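Local coordinates for protein Obg-like ATPase 1 (Schizosaccharomyces pombe, PDB 1NI3) that hydrolyses ATP, and GTP less efficiently, with magnesium as cofactor, and negatively regulates the G2/M transition of the cell cycle, at residues N19-G27 against F86-G94; V138-V148 against Y245-I253. All blocks are in the same frame, centred on the assembly; numbering follows the deposited sequence.

Interaction 1 of 2, residues N19-G27 against F86-G94; sequences NNLKTGIVG and FLTVFDIAG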
ATOM      1  N   ASN A  19      -5.903   4.548  -9.713  1.00 59.16           N
ATOM      2  CA  ASN A  19      -6.555   4.212  -8.458  1.00 60.72           C
ATOM      3  C   ASN A  19      -6.310   2.766  -8.079  1.00 60.60           C
ATOM      4  O   ASN A  19      -6.072   2.475  -6.913  1.00 64.23           O
ATOM      5  CB  ASN A  19      -8.063   4.450  -8.539  1.00 62.75           C
ATOM      6  CG  ASN A  19      -8.413   5.851  -9.005  1.00 68.33           C
ATOM      7  OD1 ASN A  19      -8.064   6.849  -8.366  1.00 67.36           O
ATOM      8  ND2 ASN A  19      -9.104   5.932 -10.133  1.00 68.64           N
ATOM      9  N   ASN A  20      -6.365   1.858  -9.046  1.00 59.52           N
ATOM     10  CA  ASN A  20      -6.135   0.451  -8.737  1.00 58.80           C
ATOM     11  C   ASN A  20      -4.659   0.143  -8.502  1.00 55.62           C
ATOM     12  O   ASN A  20      -4.021  -0.512  -9.325  1.00 52.78           O
ATOM     13  CB  ASN A  20      -6.663  -0.420  -9.866  1.00 63.07           C
ATOM     14  CG  ASN A  20      -6.243   0.092 -11.207  1.00 70.74           C
ATOM     15  OD1 ASN A  20      -6.874   0.985 -11.764  1.00 75.42           O
ATOM     16  ND2 ASN A  20      -5.147  -0.449 -11.732  1.00 75.24           N
ATOM     17  N   LEU A  21      -4.128   0.626  -7.380  1.00 53.21           N
ATOM     18  CA  LEU A  21      -2.736   0.401  -6.993  1.00 49.58           C
ATOM     19  C   LEU A  21      -2.752  -0.845  -6.101  1.00 50.56           C
ATOM     20  O   LEU A  21      -3.735  -1.083  -5.396  1.00 54.51           O
ATOM     21  CB  LEU A  21      -2.225   1.604  -6.197  1.00 44.17           C
ATOM     22  CG  LEU A  21      -2.325   2.937  -6.929  1.00 41.29           C
ATOM     23  CD1 LEU A  21      -1.893   4.125  -6.061  1.00 37.06           C
ATOM     24  CD2 LEU A  21      -1.453   2.817  -8.150  1.00 40.89           C
ATOM     25  N   LYS A  22      -1.694  -1.649  -6.129  1.00 47.45           N
ATOM     26  CA  LYS A  22      -1.663  -2.859  -5.302  1.00 45.10           C
ATOM     27  C   LYS A  22      -0.386  -2.971  -4.453  1.00 43.26           C
ATOM     28  O   LYS A  22       0.597  -2.274  -4.703  1.00 41.44           O
ATOM     29  CB  LYS A  22      -1.817  -4.087  -6.204  1.00 46.01           C
ATOM     30  CG  LYS A  22      -0.854  -4.115  -7.394  1.00 50.13           C
ATOM     31  CD  LYS A  22      -1.285  -5.062  -8.521  1.00 51.05           C
ATOM     32  CE  LYS A  22      -2.509  -4.536  -9.282  1.00 52.09           C
ATOM     33  NZ  LYS A  22      -3.728  -4.431  -8.423  1.00 52.66           N
ATOM     34  N   THR A  23      -0.415  -3.831  -3.435  1.00 40.51           N
ATOM     35  CA  THR A  23       0.734  -4.034  -2.559  1.00 38.01           C
ATOM     36  C   THR A  23       1.090  -5.515  -2.616  1.00 38.25           C
ATOM     37  O   THR A  23       0.202  -6.362  -2.771  1.00 36.84           O
ATOM     38  CB  THR A  23       0.409  -3.713  -1.089  1.00 37.55           C
ATOM     39  OG1 THR A  23      -0.478  -4.708  -0.562  1.00 38.62           O
ATOM     40  CG2 THR A  23      -0.266  -2.364  -0.971  1.00 32.57           C
ATOM     41  N   GLY A  24       2.380  -5.828  -2.493  1.00 34.38           N
ATOM     42  CA  GLY A  24       2.821  -7.215  -2.527  1.00 32.74           C
ATOM     43  C   GLY A  24       3.619  -7.516  -1.278  1.00 34.40           C
ATOM     44  O   GLY A  24       4.248  -6.613  -0.727  1.00 35.35           O
ATOM     45  N   ILE A  25       3.571  -8.760  -0.808  1.00 34.55           N
ATOM     46  CA  ILE A  25       4.316  -9.146   0.389  1.00 35.83           C
ATOM     47  C   ILE A  25       5.753  -9.616   0.091  1.00 41.28           C
ATOM     48  O   ILE A  25       5.975 -10.640  -0.563  1.00 44.11           O
ATOM     49  CB  ILE A  25       3.600 -10.262   1.128  1.00 32.97           C
ATOM     50  CG1 ILE A  25       2.186  -9.798   1.464  1.00 35.22           C
ATOM     51  CG2 ILE A  25       4.402 -10.682   2.368  1.00 29.25           C
ATOM     52  CD1 ILE A  25       1.407 -10.732   2.377  1.00 35.33           C
ATOM     53  N   VAL A  26       6.719  -8.859   0.599  1.00 41.93           N
ATOM     54  CA  VAL A  26       8.139  -9.125   0.414  1.00 41.66           C
ATOM     55  C   VAL A  26       8.776  -9.651   1.696  1.00 47.64           C
ATOM     56  O   VAL A  26       8.466  -9.190   2.803  1.00 51.77           O
ATOM     57  CB  VAL A  26       8.877  -7.835   0.004  1.00 37.49           C
ATOM     58  CG1 VAL A  26      10.344  -7.912   0.394  1.00 36.92           C
ATOM     59  CG2 VAL A  26       8.713  -7.614  -1.485  1.00 33.44           C
ATOM     60  N   GLY A  27       9.692 -10.600   1.547  1.00 50.14           N
ATOM     61  CA  GLY A  27      10.354 -11.149   2.715  1.00 51.24           C
ATOM     62  C   GLY A  27      11.453 -12.146   2.418  1.00 51.50           C
ATOM     63  O   GLY A  27      11.570 -12.651   1.309  1.00 54.94           O
ATOM     64  N   PHE A  86     -11.371  -1.793  -0.898  1.00 38.14           N
ATOM     65  CA  PHE A  86     -10.484  -2.940  -0.887  1.00 37.58           C
ATOM     66  C   PHE A  86      -9.036  -2.632  -1.191  1.00 36.53           C
ATOM     67  O   PHE A  86      -8.739  -1.854  -2.102  1.00 38.41           O
ATOM     68  CB  PHE A  86     -10.983  -4.005  -1.859  1.00 38.90           C
ATOM     69  CG  PHE A  86     -12.241  -4.677  -1.406  1.00 45.87           C
ATOM     70  CD1 PHE A  86     -13.479  -4.263  -1.869  1.00 47.44           C
ATOM     71  CD2 PHE A  86     -12.193  -5.707  -0.473  1.00 47.88           C
ATOM     72  CE1 PHE A  86     -14.662  -4.873  -1.415  1.00 46.02           C
ATOM     73  CE2 PHE A  86     -13.371  -6.319  -0.014  1.00 46.83           C
ATOM     74  CZ  PHE A  86     -14.605  -5.899  -0.487  1.00 43.38           C
ATOM     75  N   LEU A  87      -8.139  -3.221  -0.397  1.00 33.25           N
ATOM     76  CA  LEU A  87      -6.692  -3.092  -0.607  1.00 32.37           C
ATOM     77  C   LEU A  87      -6.236  -4.422  -1.197  1.00 29.71           C
ATOM     78  O   LEU A  87      -6.464  -5.490  -0.616  1.00 28.99           O
ATOM     79  CB  LEU A  87      -5.912  -2.870   0.702  1.00 32.03           C
ATOM     80  CG  LEU A  87      -4.384  -2.979   0.507  1.00 30.32           C
ATOM     81  CD1 LEU A  87      -3.904  -1.824  -0.353  1.00 29.20           C
ATOM     82  CD2 LEU A  87      -3.657  -2.978   1.834  1.00 27.37           C
ATOM     83  N   THR A  88      -5.607  -4.357  -2.360  1.00 28.80           N
ATOM     84  CA  THR A  88      -5.111  -5.553  -3.020  1.00 32.83           C
ATOM     85  C   THR A  88      -3.758  -5.947  -2.400  1.00 32.09           C
ATOM     86  O   THR A  88      -2.872  -5.109  -2.201  1.00 32.43           O
ATOM     87  CB  THR A  88      -4.967  -5.301  -4.531  1.00 34.61           C
ATOM     88  OG1 THR A  88      -6.248  -4.935  -5.058  1.00 40.89           O
ATOM     89  CG2 THR A  88      -4.468  -6.549  -5.247  1.00 35.90           C
ATOM     90  N   VAL A  89      -3.608  -7.223  -2.064  1.00 30.08           N
ATOM     91  CA  VAL A  89      -2.370  -7.699  -1.470  1.00 31.61           C
ATOM     92  C   VAL A  89      -1.895  -8.947  -2.207  1.00 31.55           C
ATOM     93  O   VAL A  89      -2.595  -9.957  -2.245  1.00 30.33           O
ATOM     94  CB  VAL A  89      -2.580  -8.004   0.032  1.00 32.39           C
ATOM     95  CG1 VAL A  89      -1.258  -8.389   0.690  1.00 32.96           C
ATOM     96  CG2 VAL A  89      -3.196  -6.809   0.720  1.00 29.12           C
ATOM     97  N   PHE A  90      -0.700  -8.866  -2.789  1.00 33.62           N
ATOM     98  CA  PHE A  90      -0.144  -9.989  -3.534  1.00 34.01           C
ATOM     99  C   PHE A  90       0.891 -10.826  -2.812  1.00 34.97           C
ATOM    100  O   PHE A  90       1.783 -10.310  -2.117  1.00 32.93           O
ATOM    101  CB  PHE A  90       0.443  -9.525  -4.862  1.00 34.29           C
ATOM    102  CG  PHE A  90      -0.559  -9.504  -5.979  1.00 40.86           C
ATOM    103  CD1 PHE A  90      -0.963  -8.304  -6.546  1.00 41.76           C
ATOM    104  CD2 PHE A  90      -1.133 -10.687  -6.444  1.00 39.52           C
ATOM    105  CE1 PHE A  90      -1.924  -8.282  -7.552  1.00 42.26           C
ATOM    106  CE2 PHE A  90      -2.100 -10.669  -7.454  1.00 38.01           C
ATOM    107  CZ  PHE A  90      -2.495  -9.472  -8.009  1.00 38.52           C
ATOM    108  N   ASP A  91       0.746 -12.136  -2.992  1.00 34.97           N
ATOM    109  CA  ASP A  91       1.642 -13.118  -2.409  1.00 35.02           C
ATOM    110  C   ASP A  91       2.782 -13.384  -3.395  1.00 35.20           C
ATOM    111  O   ASP A  91       2.819 -14.403  -4.076  1.00 33.82           O
ATOM    112  CB  ASP A  91       0.874 -14.402  -2.116  1.00 36.66           C
ATOM    113  CG  ASP A  91       1.774 -15.510  -1.643  1.00 38.29           C
ATOM    114  OD1 ASP A  91       2.729 -15.207  -0.892  1.00 39.66           O
ATOM    115  OD2 ASP A  91       1.524 -16.681  -2.009  1.00 37.79           O
ATOM    116  N   ILE A  92       3.709 -12.437  -3.456  1.00 36.58           N
ATOM    117  CA  ILE A  92       4.868 -12.514  -4.331  1.00 37.36           C
ATOM    118  C   ILE A  92       5.484 -13.917  -4.318  1.00 38.12           C
ATOM    119  O   ILE A  92       5.674 -14.525  -5.374  1.00 37.25           O
ATOM    120  CB  ILE A  92       5.930 -11.484  -3.906  1.00 38.49           C
ATOM    121  CG1 ILE A  92       5.275 -10.108  -3.775  1.00 35.01           C
ATOM    122  CG2 ILE A  92       7.064 -11.463  -4.929  1.00 38.74           C
ATOM    123  CD1 ILE A  92       4.621  -9.624  -5.049  1.00 34.37           C
ATOM    124  N   ALA A  93       5.803 -14.424  -3.129  1.00 38.38           N
ATOM    125  CA  ALA A  93       6.389 -15.753  -3.022  1.00 36.85           C
ATOM    126  C   ALA A  93       5.536 -16.763  -3.783  1.00 38.62           C
ATOM    127  O   ALA A  93       6.039 -17.501  -4.620  1.00 43.25           O
ATOM    128  CB  ALA A  93       6.509 -16.157  -1.571  1.00 33.80           C
ATOM    129  N   GLY A  94       4.244 -16.793  -3.499  1.00 39.23           N
ATOM    130  CA  GLY A  94       3.373 -17.730  -4.180  1.00 41.71           C
ATOM    131  C   GLY A  94       3.400 -17.641  -5.694  1.00 45.90           C
ATOM    132  O   GLY A  94       3.125 -18.634  -6.370  1.00 45.77           O
TER
HETATM  133  O   HOH W   1      -5.714  -2.199  -3.808  1.00 27.35           O
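Two donors of one residue grip the carbonyl oxygen of T88: T23 N at 3.0 Å, lying above the carbonyl plane, and T23 OG1 at 2.9 Å, lying in that plane on a lone pair. They belong to a parallel strand pair at the heart of the P-loop GTPase domain, where strand 22-27 leads into the nucleotide-binding P-loop and strand 81-90 runs beside it. T23 suits its place because its hydroxyl, set between backbone N and carbonyl carbon (chi1 70°), turns back to the neighbouring strand while CG2 packs on L87 CD1. The ladder goes on with F90 N to T23 O and I25 N to F90 O (2.7 Å). On the face of T23, the branched I25 and V89 pack obliquely, CG1 to CG1. On the other face G24, which has no side chain, meets I92 CD1 3.9 Å from its CA. Before the ladder a water bridges the strands, donating to L21 O and accepting from T88 N. The aliphatic part of K22 runs beside T88 and bends at chi3 and chi4; its CD meets the edge of the F90 ring at CE1, 3.4 Å away.

Interaction 2 of 2, residues V138-V148 against Y245-I253; sequences VDPIRDLSIIV and YLPKIKKWI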
ATOM      1  N   VAL A 138      19.915 -16.816  13.026  1.00 95.42           N
ATOM      2  CA  VAL A 138      18.757 -16.002  12.676  1.00 92.31           C
ATOM      3  C   VAL A 138      18.958 -14.555  13.119  1.00 88.90           C
ATOM      4  O   VAL A 138      18.694 -14.201  14.269  1.00 89.05           O
ATOM      5  CB  VAL A 138      17.476 -16.547  13.335  1.00 93.34           C
ATOM      6  CG1 VAL A 138      16.295 -15.645  13.003  1.00 93.16           C
ATOM      7  CG2 VAL A 138      17.221 -17.969  12.850  1.00 94.05           C
ATOM      8  N   ASP A 139      19.417 -13.726  12.189  1.00 84.19           N
ATOM      9  CA  ASP A 139      19.663 -12.317  12.455  1.00 79.97           C
ATOM     10  C   ASP A 139      18.890 -11.441  11.478  1.00 77.35           C
ATOM     11  O   ASP A 139      19.198 -11.396  10.292  1.00 78.36           O
ATOM     12  CB  ASP A 139      21.157 -12.021  12.347  1.00 80.70           C
ATOM     13  CG  ASP A 139      21.458 -10.540  12.358  1.00 82.12           C
ATOM     14  OD1 ASP A 139      20.874  -9.822  13.193  1.00 82.95           O
ATOM     15  OD2 ASP A 139      22.287 -10.093  11.542  1.00 82.62           O
ATOM     16  N   PRO A 140      17.870 -10.720  11.971  1.00 75.02           N
ATOM     17  CA  PRO A 140      17.043  -9.841  11.139  1.00 73.43           C
ATOM     18  C   PRO A 140      17.836  -8.699  10.510  1.00 72.66           C
ATOM     19  O   PRO A 140      17.782  -8.487   9.296  1.00 72.63           O
ATOM     20  CB  PRO A 140      15.988  -9.336  12.119  1.00 72.43           C
ATOM     21  CG  PRO A 140      16.745  -9.261  13.394  1.00 73.22           C
ATOM     22  CD  PRO A 140      17.511 -10.564  13.391  1.00 75.18           C
ATOM     23  N   ILE A 141      18.574  -7.973  11.345  1.00 70.85           N
ATOM     24  CA  ILE A 141      19.389  -6.859  10.877  1.00 69.39           C
ATOM     25  C   ILE A 141      20.151  -7.214   9.605  1.00 68.46           C
ATOM     26  O   ILE A 141      20.202  -6.416   8.670  1.00 70.32           O
ATOM     27  CB  ILE A 141      20.392  -6.420  11.956  1.00 70.18           C
ATOM     28  CG1 ILE A 141      19.641  -5.877  13.178  1.00 71.91           C
ATOM     29  CG2 ILE A 141      21.331  -5.369  11.391  1.00 69.82           C
ATOM     30  CD1 ILE A 141      18.982  -6.946  14.027  1.00 73.26           C
ATOM     31  N   ARG A 142      20.737  -8.405   9.562  1.00 65.49           N
ATOM     32  CA  ARG A 142      21.480  -8.808   8.382  1.00 61.38           C
ATOM     33  C   ARG A 142      20.558  -8.827   7.171  1.00 59.79           C
ATOM     34  O   ARG A 142      20.785  -8.113   6.194  1.00 59.50           O
ATOM     35  CB  ARG A 142      22.081 -10.196   8.567  1.00 61.11           C
ATOM     36  CG  ARG A 142      23.282 -10.424   7.681  1.00 62.01           C
ATOM     37  CD  ARG A 142      23.603 -11.894   7.516  1.00 64.30           C
ATOM     38  NE  ARG A 142      22.609 -12.580   6.690  1.00 68.01           N
ATOM     39  CZ  ARG A 142      21.669 -13.394   7.167  1.00 68.73           C
ATOM     40  NH1 ARG A 142      21.586 -13.631   8.474  1.00 66.65           N
ATOM     41  NH2 ARG A 142      20.818 -13.987   6.335  1.00 66.58           N
ATOM     42  N   ASP A 143      19.513  -9.648   7.255  1.00 59.08           N
ATOM     43  CA  ASP A 143      18.529  -9.812   6.180  1.00 58.83           C
ATOM     44  C   ASP A 143      17.901  -8.489   5.754  1.00 57.24           C
ATOM     45  O   ASP A 143      17.615  -8.269   4.572  1.00 55.67           O
ATOM     46  CB  ASP A 143      17.423 -10.759   6.637  1.00 62.04           C
ATOM     47  CG  ASP A 143      17.944 -12.127   6.987  1.00 65.77           C
ATOM     48  OD1 ASP A 143      18.982 -12.199   7.680  1.00 69.96           O
ATOM     49  OD2 ASP A 143      17.321 -13.132   6.580  1.00 66.39           O
ATOM     50  N   LEU A 144      17.671  -7.625   6.735  1.00 54.60           N
ATOM     51  CA  LEU A 144      17.091  -6.316   6.482  1.00 53.53           C
ATOM     52  C   LEU A 144      17.960  -5.528   5.509  1.00 54.27           C
ATOM     53  O   LEU A 144      17.447  -4.873   4.599  1.00 56.01           O
ATOM     54  CB  LEU A 144      16.978  -5.535   7.783  1.00 52.63           C
ATOM     55  CG  LEU A 144      15.588  -5.369   8.386  1.00 49.88           C
ATOM     56  CD1 LEU A 144      15.713  -4.749   9.761  1.00 47.38           C
ATOM     57  CD2 LEU A 144      14.739  -4.508   7.470  1.00 46.00           C
ATOM     58  N   SER A 145      19.272  -5.579   5.717  1.00 52.13           N
ATOM     59  CA  SER A 145      20.204  -4.863   4.866  1.00 50.05           C
ATOM     60  C   SER A 145      20.337  -5.528   3.494  1.00 48.71           C
ATOM     61  O   SER A 145      20.462  -4.854   2.473  1.00 46.81           O
ATOM     62  CB  SER A 145      21.567  -4.777   5.551  1.00 50.83           C
ATOM     63  OG  SER A 145      22.431  -3.858   4.861  1.00 52.78           O
ATOM     64  N   ILE A 146      20.295  -6.854   3.471  1.00 49.69           N
ATOM     65  CA  ILE A 146      20.399  -7.602   2.217  1.00 50.79           C
ATOM     66  C   ILE A 146      19.398  -7.098   1.181  1.00 51.16           C
ATOM     67  O   ILE A 146      19.777  -6.613   0.109  1.00 50.61           O
ATOM     68  CB  ILE A 146      20.128  -9.102   2.449  1.00 50.83           C
ATOM     69  CG1 ILE A 146      21.277  -9.716   3.244  1.00 47.84           C
ATOM     70  CG2 ILE A 146      19.941  -9.817   1.116  1.00 49.44           C
ATOM     71  CD1 ILE A 146      20.958 -11.084   3.783  1.00 46.00           C
ATOM     72  N   ILE A 147      18.115  -7.235   1.509  1.00 50.57           N
ATOM     73  CA  ILE A 147      17.034  -6.810   0.627  1.00 49.46           C
ATOM     74  C   ILE A 147      17.279  -5.404   0.085  1.00 48.88           C
ATOM     75  O   ILE A 147      17.243  -5.188  -1.128  1.00 49.03           O
ATOM     76  CB  ILE A 147      15.666  -6.900   1.366  1.00 48.23           C
ATOM     77  CG1 ILE A 147      15.434  -8.351   1.813  1.00 47.90           C
ATOM     78  CG2 ILE A 147      14.524  -6.492   0.443  1.00 47.68           C
ATOM     79  CD1 ILE A 147      14.147  -8.582   2.564  1.00 46.31           C
ATOM     80  N   VAL A 148      17.559  -4.454   0.965  1.00 48.70           N
ATOM     81  CA  VAL A 148      17.814  -3.095   0.510  1.00 47.96           C
ATOM     82  C   VAL A 148      18.883  -3.094  -0.576  1.00 48.31           C
ATOM     83  O   VAL A 148      18.643  -2.661  -1.704  1.00 47.29           O
ATOM     84  CB  VAL A 148      18.326  -2.210   1.642  1.00 48.92           C
ATOM     85  CG1 VAL A 148      18.232  -0.764   1.224  1.00 49.72           C
ATOM     86  CG2 VAL A 148      17.545  -2.478   2.907  1.00 51.60           C
ATOM     87  N   TYR A 245      14.533  -8.921  19.284  1.00 65.80           N
ATOM     88  CA  TYR A 245      15.172  -8.155  18.215  1.00 63.50           C
ATOM     89  C   TYR A 245      14.510  -6.813  17.927  1.00 62.04           C
ATOM     90  O   TYR A 245      15.103  -5.949  17.275  1.00 61.54           O
ATOM     91  CB  TYR A 245      15.185  -8.967  16.920  1.00 63.32           C
ATOM     92  CG  TYR A 245      15.617 -10.407  17.071  1.00 63.44           C
ATOM     93  CD1 TYR A 245      14.720 -11.384  17.500  1.00 61.77           C
ATOM     94  CD2 TYR A 245      16.917 -10.800  16.748  1.00 64.03           C
ATOM     95  CE1 TYR A 245      15.105 -12.720  17.596  1.00 62.22           C
ATOM     96  CE2 TYR A 245      17.314 -12.128  16.845  1.00 63.87           C
ATOM     97  CZ  TYR A 245      16.406 -13.084  17.267  1.00 64.24           C
ATOM     98  OH  TYR A 245      16.811 -14.397  17.359  1.00 65.43           O
ATOM     99  N   LEU A 246      13.290  -6.638  18.415  1.00 60.09           N
ATOM    100  CA  LEU A 246      12.538  -5.413  18.171  1.00 58.91           C
ATOM    101  C   LEU A 246      13.336  -4.117  18.309  1.00 60.04           C
ATOM    102  O   LEU A 246      13.473  -3.373  17.334  1.00 57.81           O
ATOM    103  CB  LEU A 246      11.305  -5.369  19.076  1.00 57.35           C
ATOM    104  CG  LEU A 246      10.257  -4.304  18.765  1.00 54.33           C
ATOM    105  CD1 LEU A 246       9.911  -4.306  17.286  1.00 51.97           C
ATOM    106  CD2 LEU A 246       9.025  -4.573  19.598  1.00 57.99           C
ATOM    107  N   PRO A 247      13.885  -3.835  19.506  1.00 62.09           N
ATOM    108  CA  PRO A 247      14.650  -2.594  19.671  1.00 60.93           C
ATOM    109  C   PRO A 247      15.717  -2.408  18.600  1.00 60.50           C
ATOM    110  O   PRO A 247      15.840  -1.341  18.010  1.00 60.73           O
ATOM    111  CB  PRO A 247      15.233  -2.732  21.076  1.00 59.99           C
ATOM    112  CG  PRO A 247      15.434  -4.217  21.203  1.00 62.98           C
ATOM    113  CD  PRO A 247      14.137  -4.756  20.629  1.00 63.03           C
ATOM    114  N   LYS A 248      16.477  -3.465  18.347  1.00 62.22           N
ATOM    115  CA  LYS A 248      17.537  -3.424  17.357  1.00 63.46           C
ATOM    116  C   LYS A 248      16.965  -3.056  15.993  1.00 63.40           C
ATOM    117  O   LYS A 248      17.362  -2.059  15.396  1.00 61.74           O
ATOM    118  CB  LYS A 248      18.231  -4.786  17.302  1.00 68.01           C
ATOM    119  CG  LYS A 248      18.387  -5.435  18.689  1.00 73.37           C
ATOM    120  CD  LYS A 248      19.485  -6.508  18.725  1.00 77.25           C
ATOM    121  CE  LYS A 248      20.875  -5.895  18.552  1.00 77.85           C
ATOM    122  NZ  LYS A 248      21.965  -6.912  18.510  1.00 76.64           N
ATOM    123  N   ILE A 249      16.021  -3.865  15.521  1.00 65.97           N
ATOM    124  CA  ILE A 249      15.359  -3.648  14.230  1.00 67.44           C
ATOM    125  C   ILE A 249      14.885  -2.203  14.074  1.00 68.79           C
ATOM    126  O   ILE A 249      15.073  -1.574  13.026  1.00 68.39           O
ATOM    127  CB  ILE A 249      14.128  -4.573  14.068  1.00 65.58           C
ATOM    128  CG1 ILE A 249      14.576  -6.030  13.942  1.00 61.11           C
ATOM    129  CG2 ILE A 249      13.310  -4.154  12.854  1.00 63.72           C
ATOM    130  CD1 ILE A 249      13.437  -6.999  13.866  1.00 57.83           C
ATOM    131  N   LYS A 250      14.261  -1.687  15.126  1.00 70.01           N
ATOM    132  CA  LYS A 250      13.753  -0.324  15.121  1.00 72.06           C
ATOM    133  C   LYS A 250      14.830   0.674  14.706  1.00 71.07           C
ATOM    134  O   LYS A 250      14.699   1.363  13.694  1.00 67.65           O
ATOM    135  CB  LYS A 250      13.197   0.034  16.507  1.00 73.22           C
ATOM    136  CG  LYS A 250      12.530   1.399  16.566  1.00 75.78           C
ATOM    137  CD  LYS A 250      11.728   1.594  17.847  1.00 77.20           C
ATOM    138  CE  LYS A 250      11.229   3.033  17.963  1.00 77.88           C
ATOM    139  NZ  LYS A 250      10.444   3.452  16.762  1.00 79.50           N
ATOM    140  N   LYS A 251      15.907   0.727  15.482  1.00 73.09           N
ATOM    141  CA  LYS A 251      17.001   1.653  15.200  1.00 74.84           C
ATOM    142  C   LYS A 251      17.547   1.519  13.790  1.00 72.27           C
ATOM    143  O   LYS A 251      17.718   2.511  13.083  1.00 71.08           O
ATOM    144  CB  LYS A 251      18.144   1.473  16.209  1.00 78.02           C
ATOM    145  CG  LYS A 251      19.020   2.714  16.304  1.00 82.92           C
ATOM    146  CD  LYS A 251      19.864   2.756  17.567  1.00 85.38           C
ATOM    147  CE  LYS A 251      20.393   4.168  17.796  1.00 86.75           C
ATOM    148  NZ  LYS A 251      21.113   4.328  19.092  1.00 87.55           N
ATOM    149  N   TRP A 252      17.823   0.289  13.385  1.00 71.09           N
ATOM    150  CA  TRP A 252      18.332   0.042  12.051  1.00 70.92           C
ATOM    151  C   TRP A 252      17.504   0.808  11.050  1.00 71.37           C
ATOM    152  O   TRP A 252      18.039   1.472  10.161  1.00 72.36           O
ATOM    153  CB  TRP A 252      18.233  -1.428  11.693  1.00 71.11           C
ATOM    154  CG  TRP A 252      18.891  -1.737  10.399  1.00 71.28           C
ATOM    155  CD1 TRP A 252      20.166  -2.172  10.230  1.00 73.52           C
ATOM    156  CD2 TRP A 252      18.327  -1.623   9.080  1.00 69.91           C
ATOM    157  NE1 TRP A 252      20.442  -2.343   8.891  1.00 73.55           N
ATOM    158  CE2 TRP A 252      19.329  -2.013   8.164  1.00 70.54           C
ATOM    159  CE3 TRP A 252      17.076  -1.229   8.584  1.00 68.58           C
ATOM    160  CZ2 TRP A 252      19.123  -2.025   6.783  1.00 69.05           C
ATOM    161  CZ3 TRP A 252      16.871  -1.242   7.205  1.00 68.09           C
ATOM    162  CH2 TRP A 252      17.891  -1.638   6.325  1.00 67.32           C
ATOM    163  N   ILE A 253      16.188   0.691  11.188  1.00 71.53           N
ATOM    164  CA  ILE A 253      15.278   1.368  10.272  1.00 71.38           C
ATOM    165  C   ILE A 253      15.551   2.861  10.212  1.00 72.16           C
ATOM    166  O   ILE A 253      15.620   3.443   9.128  1.00 72.90           O
ATOM    167  CB  ILE A 253      13.811   1.159  10.679  1.00 69.33           C
ATOM    168  CG1 ILE A 253      13.355  -0.256  10.289  1.00 66.68           C
ATOM    169  CG2 ILE A 253      12.936   2.212  10.013  1.00 69.60           C
ATOM    170  CD1 ILE A 253      11.905  -0.553  10.595  1.00 59.60           C
TER
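With CG anti to the backbone N (chi1 -173°), W252 holds its indole out from helix 246-254 toward helix 140-168, while I141 sets CG2, the branch anti to its backbone N, 3.6 Å from W252 CD1. The W252 side chain fits as a knob into a hole formed by I141, L144, S145 and V148. Segments 140-148 and 246-253 run roughly parallel, their axes 27° apart and 10.1 Å at closest approach, on one side of the GTPase-domain sheet. The large indole spans the gap between the axes. L144 CB stands over the six-membered ring, 4.1 Å from its centroid and 3° off the normal, a CH-pi contact, whereas V148 CG2 comes in at the edge, 3.5 Å from W252 CH2. Small S145 lets its CA approach W252 CZ2, and its hydroxyl bonds to D149. Nearer the helix starts, P140 lies across Y245, CD to CD2 3.4 Å, and its CB reaches I249 CD1. Proline fits the first turn, where no backbone N-H is needed; D139 before it is the N-cap, bonding weakly to R142 N. The Y245 hydroxyl goes to D127. Carbon and ring surfaces thus make up the join, so shape fit and dispersion hold the two helices.

Overall arrangement
Both contacts belong to the nucleotide-binding domain but to different layers of it. Interaction 1 lies inside the sheet, largely buried, and is held mainly by backbone hydrogen bonds, helped by one threonine hydroxyl. Interaction 2, its centre about 22 Å from that of interaction 1, joins two helices on the outside of that sheet and is only partly buried, with apolar side chains doing the work. The layers meet through strand 118-124, which pairs with 22-27 and also touches V138, L144 and I249 of the helix contact. Y120 of this strand packs on T23, while Q121 packs on L144. Neither contact shares a segment with the other; along the chain, interaction 1 closes before interaction 2 opens.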